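Local coordinates for protein orotidine 5'-phosphate decarboxylase (Streptomyces avermitilis, PDB 3V75) that probably catalyses the decarboxylation of orotidine 5'-phosphate to UMP, the last step of de novo UMP synthesis, at residues A[41-55]-A[266-278]. Residues are numbered along the deposited sequence; the frame is centred on the assembly and turned at random.
Sequences LCVGIDPHASLLADW and VPNVSRGVLRHGP
The seam that closes the beta/alpha barrel runs here, where the first strand, 42-45, lies parallel to the last, 266-269. Three backbone bonds zip it: Cys42 N to Pro267 O, Val269 N to Cys42 O (2.9 Å) and Gly44 N to Val269 O. On the face carrying Cys42 and Asn268, the amide ND2 of Asn268 donates to Cys42 SG at 3.3 Å, with the sulfur lying in the amide plane; both side chains also touch Lys83 of strand 81-84, the next one beyond 42-45. With SG anti to the backbone N (chi1 177°), the thiol is set facing that amide. Val43 and Val269 point to the other face, where Leu41 CD1 meets Val269 CG2 in one of the two conformers of that valine.

Past the strand ends, Ser270 OG donates to Asp46 OD2 over 2.6 Å, on the anti side of the carboxylate. One water joins the same OD2 to Asn268 OD1, and a second links Ser270 OG to His48 NE2. Farther out, Leu51 CD1 packs against Leu274, whose CD1 also lies against Gly44 O, a buried carbonyl without a polar partner.

Trp55 closes the far end. Its NE1 reaches Leu274 O at 2.9 Å in the indole plane, while Gly277 N comes to that oxygen from the opposite face of the carbonyl. Gly277 CA (3.8 Å from the centroid of the six-membered ring) and Pro278 CA make CH-pi contacts over one indole face. A leucine in place of Trp55 would probably leave Leu274 O without its indole donor and open a gap beneath the cis Gly277-Pro278 peptide. Near the surface, Asp54 OD2 and Arg271 NH1 form a salt bridge whose hydrogen bond is weak, 3.3 Å. Strand one meeting strand eight in parallel register is the closure of a TIM barrel, the fold of OMP decarboxylases.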
loop_
_atom_site.group_PDB
_atom_site.type_symbol
_atom_site.label_atom_id
_atom_site.label_comp_id
_atom_site.label_asym_id
_atom_site.label_seq_id
_atom_site.Cartn_x
_atom_site.Cartn_y
_atom_site.Cartn_z
ATOM N N LEU A 41 -12.120 -8.962 20.442
ATOM C CA LEU A 41 -10.814 -9.412 20.026
ATOM C C LEU A 41 -10.743 -9.538 18.509
ATOM O O LEU A 41 -11.675 -10.048 17.875
ATOM C CB LEU A 41 -10.506 -10.780 20.651
ATOM C CG LEU A 41 -9.101 -11.357 20.342
ATOM C CD1 LEU A 41 -8.074 -10.471 20.961
ATOM C CD2 LEU A 41 -8.957 -12.805 20.826
ATOM N N CYS A 42 -9.614 -9.096 17.955
ATOM C CA CYS A 42 -9.253 -9.340 16.566
ATOM C C CYS A 42 -7.958 -10.144 16.582
ATOM O O CYS A 42 -7.017 -9.781 17.294
ATOM C CB CYS A 42 -8.994 -7.987 15.881
ATOM S SG CYS A 42 -8.460 -8.115 14.175
ATOM N N VAL A 43 -7.909 -11.227 15.820
ATOM C CA VAL A 43 -6.708 -12.064 15.776
ATOM C C VAL A 43 -6.035 -11.875 14.437
ATOM O O VAL A 43 -6.681 -12.021 13.380
ATOM C CB VAL A 43 -7.045 -13.562 16.020
ATOM C CG1 VAL A 43 -5.791 -14.431 15.834
ATOM C CG2 VAL A 43 -7.627 -13.757 17.417
ATOM N N GLY A 44 -4.753 -11.543 14.439
ATOM C CA GLY A 44 -4.030 -11.394 13.183
ATOM C C GLY A 44 -3.903 -12.735 12.485
ATOM O O GLY A 44 -3.836 -13.804 13.125
ATOM N N ILE A 45 -3.871 -12.721 11.153
ATOM C CA ILE A 45 -3.458 -13.924 10.431
ATOM C C ILE A 45 -2.141 -13.510 9.780
ATOM O O ILE A 45 -2.119 -12.808 8.733
ATOM C CB ILE A 45 -4.483 -14.380 9.393
ATOM C CG1 ILE A 45 -5.862 -14.535 10.034
ATOM C CG2 ILE A 45 -4.037 -15.696 8.731
ATOM C CD1 ILE A 45 -6.968 -15.070 9.073
ATOM N N ASP A 46 -1.034 -13.906 10.423
ATOM C CA ASP A 46 0.284 -13.345 10.158
ATOM C C ASP A 46 1.298 -14.439 9.838
ATOM O O ASP A 46 2.143 -14.774 10.684
ATOM C CB ASP A 46 0.776 -12.579 11.402
ATOM C CG ASP A 46 -0.074 -11.388 11.708
ATOM O OD1 ASP A 46 -0.434 -10.647 10.781
ATOM O OD2 ASP A 46 -0.433 -11.185 12.887
ATOM N N PRO A 47 1.203 -15.047 8.647
ATOM C CA PRO A 47 2.064 -16.197 8.331
ATOM C C PRO A 47 3.450 -15.730 7.879
ATOM O O PRO A 47 3.876 -16.019 6.742
ATOM C CB PRO A 47 1.322 -16.902 7.178
ATOM C CG PRO A 47 0.560 -15.740 6.510
ATOM C CD PRO A 47 0.120 -14.857 7.670
ATOM N N HIS A 48 4.156 -15.001 8.735
ATOM C CA HIS A 48 5.551 -14.678 8.418
ATOM C C HIS A 48 6.453 -15.874 8.643
ATOM O O HIS A 48 6.075 -16.854 9.312
ATOM C CB HIS A 48 6.063 -13.440 9.172
ATOM C CG HIS A 48 5.740 -13.411 10.629
ATOM N ND1 HIS A 48 6.343 -14.250 11.551
ATOM C CD2 HIS A 48 4.914 -12.598 11.338
ATOM C CE1 HIS A 48 5.894 -13.959 12.761
ATOM N NE2 HIS A 48 5.017 -12.968 12.659
ATOM N N ALA A 49 7.649 -15.816 8.067
ATOM C CA ALA A 49 8.539 -16.969 8.126
ATOM C C ALA A 49 8.840 -17.437 9.563
ATOM O O ALA A 49 8.945 -18.640 9.779
ATOM C CB ALA A 49 9.863 -16.703 7.355
ATOM N N SER A 50 8.974 -16.498 10.520
ATOM C CA SER A 50 9.232 -16.826 11.929
ATOM C C SER A 50 8.115 -17.750 12.439
ATOM O O SER A 50 8.366 -18.865 12.905
ATOM C CB SER A 50 9.271 -15.526 12.748
ATOM O OG SER A 50 9.762 -15.711 14.051
ATOM N N LEU A 51 6.866 -17.272 12.349
ATOM C CA LEU A 51 5.726 -18.071 12.862
ATOM C C LEU A 51 5.595 -19.391 12.121
ATOM O O LEU A 51 5.273 -20.421 12.731
ATOM C CB LEU A 51 4.392 -17.293 12.857
ATOM C CG LEU A 51 3.994 -16.539 14.146
ATOM C CD1 LEU A 51 2.840 -15.557 13.912
ATOM C CD2 LEU A 51 3.676 -17.547 15.306
ATOM N N LEU A 52 5.822 -19.393 10.799
ATOM C CA LEU A 52 5.719 -20.657 10.069
ATOM C C LEU A 52 6.767 -21.670 10.596
ATOM O O LEU A 52 6.435 -22.836 10.833
ATOM C CB LEU A 52 5.926 -20.466 8.552
ATOM C CG LEU A 52 4.857 -19.681 7.776
ATOM C CD1 LEU A 52 5.246 -19.525 6.291
ATOM C CD2 LEU A 52 3.515 -20.378 7.886
ATOM N N ALA A 53 8.004 -21.206 10.791
ATOM C CA ALA A 53 9.067 -22.080 11.301
ATOM C C ALA A 53 8.661 -22.529 12.710
ATOM O O ALA A 53 8.784 -23.718 13.028
ATOM C CB ALA A 53 10.404 -21.369 11.319
ATOM N N ASP A 54 8.199 -21.599 13.544
ATOM C CA ASP A 54 7.704 -21.974 14.882
ATOM C C ASP A 54 6.625 -23.086 14.822
ATOM O O ASP A 54 6.604 -23.995 15.690
ATOM C CB ASP A 54 7.127 -20.770 15.637
ATOM C CG ASP A 54 8.191 -19.728 16.064
ATOM O OD1 ASP A 54 9.407 -20.032 16.026
ATOM O OD2 ASP A 54 7.789 -18.588 16.445
ATOM N N TRP A 55 5.680 -23.036 13.872
ATOM C CA TRP A 55 4.658 -24.089 13.733
ATOM C C TRP A 55 5.209 -25.347 13.095
ATOM O O TRP A 55 4.444 -26.272 12.806
ATOM C CB TRP A 55 3.445 -23.675 12.872
ATOM C CG TRP A 55 2.554 -22.708 13.522
ATOM C CD1 TRP A 55 2.920 -21.772 14.439
ATOM C CD2 TRP A 55 1.152 -22.525 13.298
ATOM N NE1 TRP A 55 1.830 -21.018 14.816
ATOM C CE2 TRP A 55 0.731 -21.468 14.135
ATOM C CE3 TRP A 55 0.207 -23.174 12.498
ATOM C CZ2 TRP A 55 -0.612 -21.020 14.178
ATOM C CZ3 TRP A 55 -1.152 -22.721 12.547
ATOM C CH2 TRP A 55 -1.524 -21.667 13.383
ATOM N N VAL A 266 -10.793 -2.076 18.737
ATOM C CA VAL A 266 -10.693 -3.412 18.180
ATOM C C VAL A 266 -9.280 -3.855 18.527
ATOM O O VAL A 266 -8.311 -3.490 17.854
ATOM C CB VAL A 266 -10.864 -3.392 16.635
ATOM C CG1 VAL A 266 -10.716 -4.808 16.073
ATOM C CG2 VAL A 266 -12.221 -2.785 16.282
ATOM N N PRO A 267 -9.137 -4.651 19.604
ATOM C CA PRO A 267 -7.780 -4.982 20.072
ATOM C C PRO A 267 -7.232 -6.114 19.220
ATOM O O PRO A 267 -7.827 -7.185 19.150
ATOM C CB PRO A 267 -8.004 -5.474 21.523
ATOM C CG PRO A 267 -9.513 -5.225 21.799
ATOM C CD PRO A 267 -10.181 -5.233 20.456
ATOM N N ASN A 268 -6.100 -5.890 18.564
ATOM C CA ASN A 268 -5.541 -6.903 17.704
ATOM C C ASN A 268 -4.378 -7.623 18.399
ATOM O O ASN A 268 -3.396 -6.986 18.806
ATOM C CB ASN A 268 -5.028 -6.261 16.397
ATOM C CG ASN A 268 -4.376 -7.278 15.493
ATOM O OD1 ASN A 268 -3.141 -7.470 15.519
ATOM N ND2 ASN A 268 -5.189 -7.982 14.737
ATOM N N VAL A 269 -4.496 -8.947 18.526
ATOM C CA VAL A 269 -3.434 -9.794 19.060
ATOM C C VAL A 269 -2.861 -10.636 17.916
ATOM O O VAL A 269 -3.632 -11.244 17.162
ATOM C CB VAL A 269 -3.995 -10.755 20.134
ATOM C CG1 VAL A 269 -2.872 -11.620 20.726
ATOM C CG2 VAL A 269 -4.752 -10.011 21.257
ATOM N N SER A 270 -1.550 -10.716 17.822
ATOM C CA SER A 270 -0.925 -11.585 16.848
ATOM C C SER A 270 -0.224 -12.755 17.579
ATOM O O SER A 270 -0.854 -13.790 17.823
ATOM C CB SER A 270 0.025 -10.766 15.986
ATOM O OG SER A 270 0.763 -11.620 15.137
ATOM N N ARG A 271 1.029 -12.570 17.971
ATOM C CA ARG A 271 1.777 -13.669 18.602
ATOM C C ARG A 271 1.105 -14.275 19.857
ATOM O O ARG A 271 1.174 -15.496 20.057
ATOM C CB ARG A 271 3.183 -13.182 18.975
ATOM C CG ARG A 271 4.046 -14.335 19.520
ATOM C CD ARG A 271 5.532 -13.983 19.716
ATOM N NE ARG A 271 6.245 -15.157 20.178
ATOM C CZ ARG A 271 6.468 -16.247 19.447
ATOM N NH1 ARG A 271 6.095 -16.281 18.149
ATOM N NH2 ARG A 271 7.086 -17.290 19.978
ATOM N N GLY A 272 0.456 -13.449 20.677
ATOM C CA GLY A 272 -0.158 -13.929 21.909
ATOM C C GLY A 272 -1.141 -15.055 21.679
ATOM O O GLY A 272 -1.363 -15.899 22.588
ATOM N N VAL A 273 -1.772 -15.077 20.499
ATOM C CA VAL A 273 -2.617 -16.211 20.116
ATOM C C VAL A 273 -1.883 -17.178 19.180
ATOM O O VAL A 273 -1.845 -18.395 19.424
ATOM C CB VAL A 273 -3.950 -15.736 19.451
ATOM C CG1 VAL A 273 -4.698 -16.895 18.818
ATOM C CG2 VAL A 273 -4.836 -15.038 20.505
ATOM N N LEU A 274 -1.295 -16.643 18.125
ATOM C CA LEU A 274 -0.720 -17.468 17.077
ATOM C C LEU A 274 0.433 -18.354 17.510
ATOM O O LEU A 274 0.645 -19.418 16.898
ATOM C CB LEU A 274 -0.279 -16.603 15.877
ATOM C CG LEU A 274 -1.433 -15.817 15.209
ATOM C CD1 LEU A 274 -0.868 -14.841 14.157
ATOM C CD2 LEU A 274 -2.510 -16.748 14.554
ATOM N N ARG A 275 1.198 -17.941 18.524
ATOM C CA ARG A 275 2.324 -18.797 18.927
ATOM C C ARG A 275 1.855 -20.146 19.455
ATOM O O ARG A 275 2.667 -21.076 19.562
ATOM C CB ARG A 275 3.185 -18.139 20.003
ATOM C CG ARG A 275 2.529 -18.001 21.369
ATOM C CD ARG A 275 3.535 -17.365 22.321
ATOM N NE ARG A 275 3.025 -17.197 23.676
ATOM C CZ ARG A 275 3.050 -18.139 24.613
ATOM N NH1 ARG A 275 3.518 -19.344 24.320
ATOM N NH2 ARG A 275 2.570 -17.876 25.830
ATOM N N HIS A 276 0.572 -20.260 19.802
ATOM C CA HIS A 276 0.033 -21.519 20.329
ATOM C C HIS A 276 -0.326 -22.537 19.265
ATOM O O HIS A 276 -0.567 -23.700 19.587
ATOM C CB HIS A 276 -1.158 -21.244 21.226
ATOM C CG HIS A 276 -0.778 -20.467 22.437
ATOM N ND1 HIS A 276 -0.127 -21.048 23.499
ATOM C CD2 HIS A 276 -0.902 -19.147 22.730
ATOM C CE1 HIS A 276 0.113 -20.122 24.417
ATOM N NE2 HIS A 276 -0.346 -18.961 23.977
ATOM N N GLY A 277 -0.364 -22.136 17.998
ATOM C CA GLY A 277 -0.544 -23.099 16.932
ATOM C C GLY A 277 0.698 -23.973 16.813
ATOM O O GLY A 277 1.777 -23.646 17.335
ATOM N N PRO A 278 0.561 -25.093 16.116
ATOM C CA PRO A 278 -0.645 -25.471 15.352
ATOM C C PRO A 278 -1.765 -26.169 16.143
ATOM O O PRO A 278 -2.761 -26.628 15.570
ATOM C CB PRO A 278 -0.090 -26.392 14.265
ATOM C CG PRO A 278 1.166 -26.926 14.811
ATOM C CD PRO A 278 1.708 -25.973 15.850
HETATM O O HOH W 1 -1.456 -8.798 13.560
HETATM O O HOH W 2 3.182 -11.201 14.313
#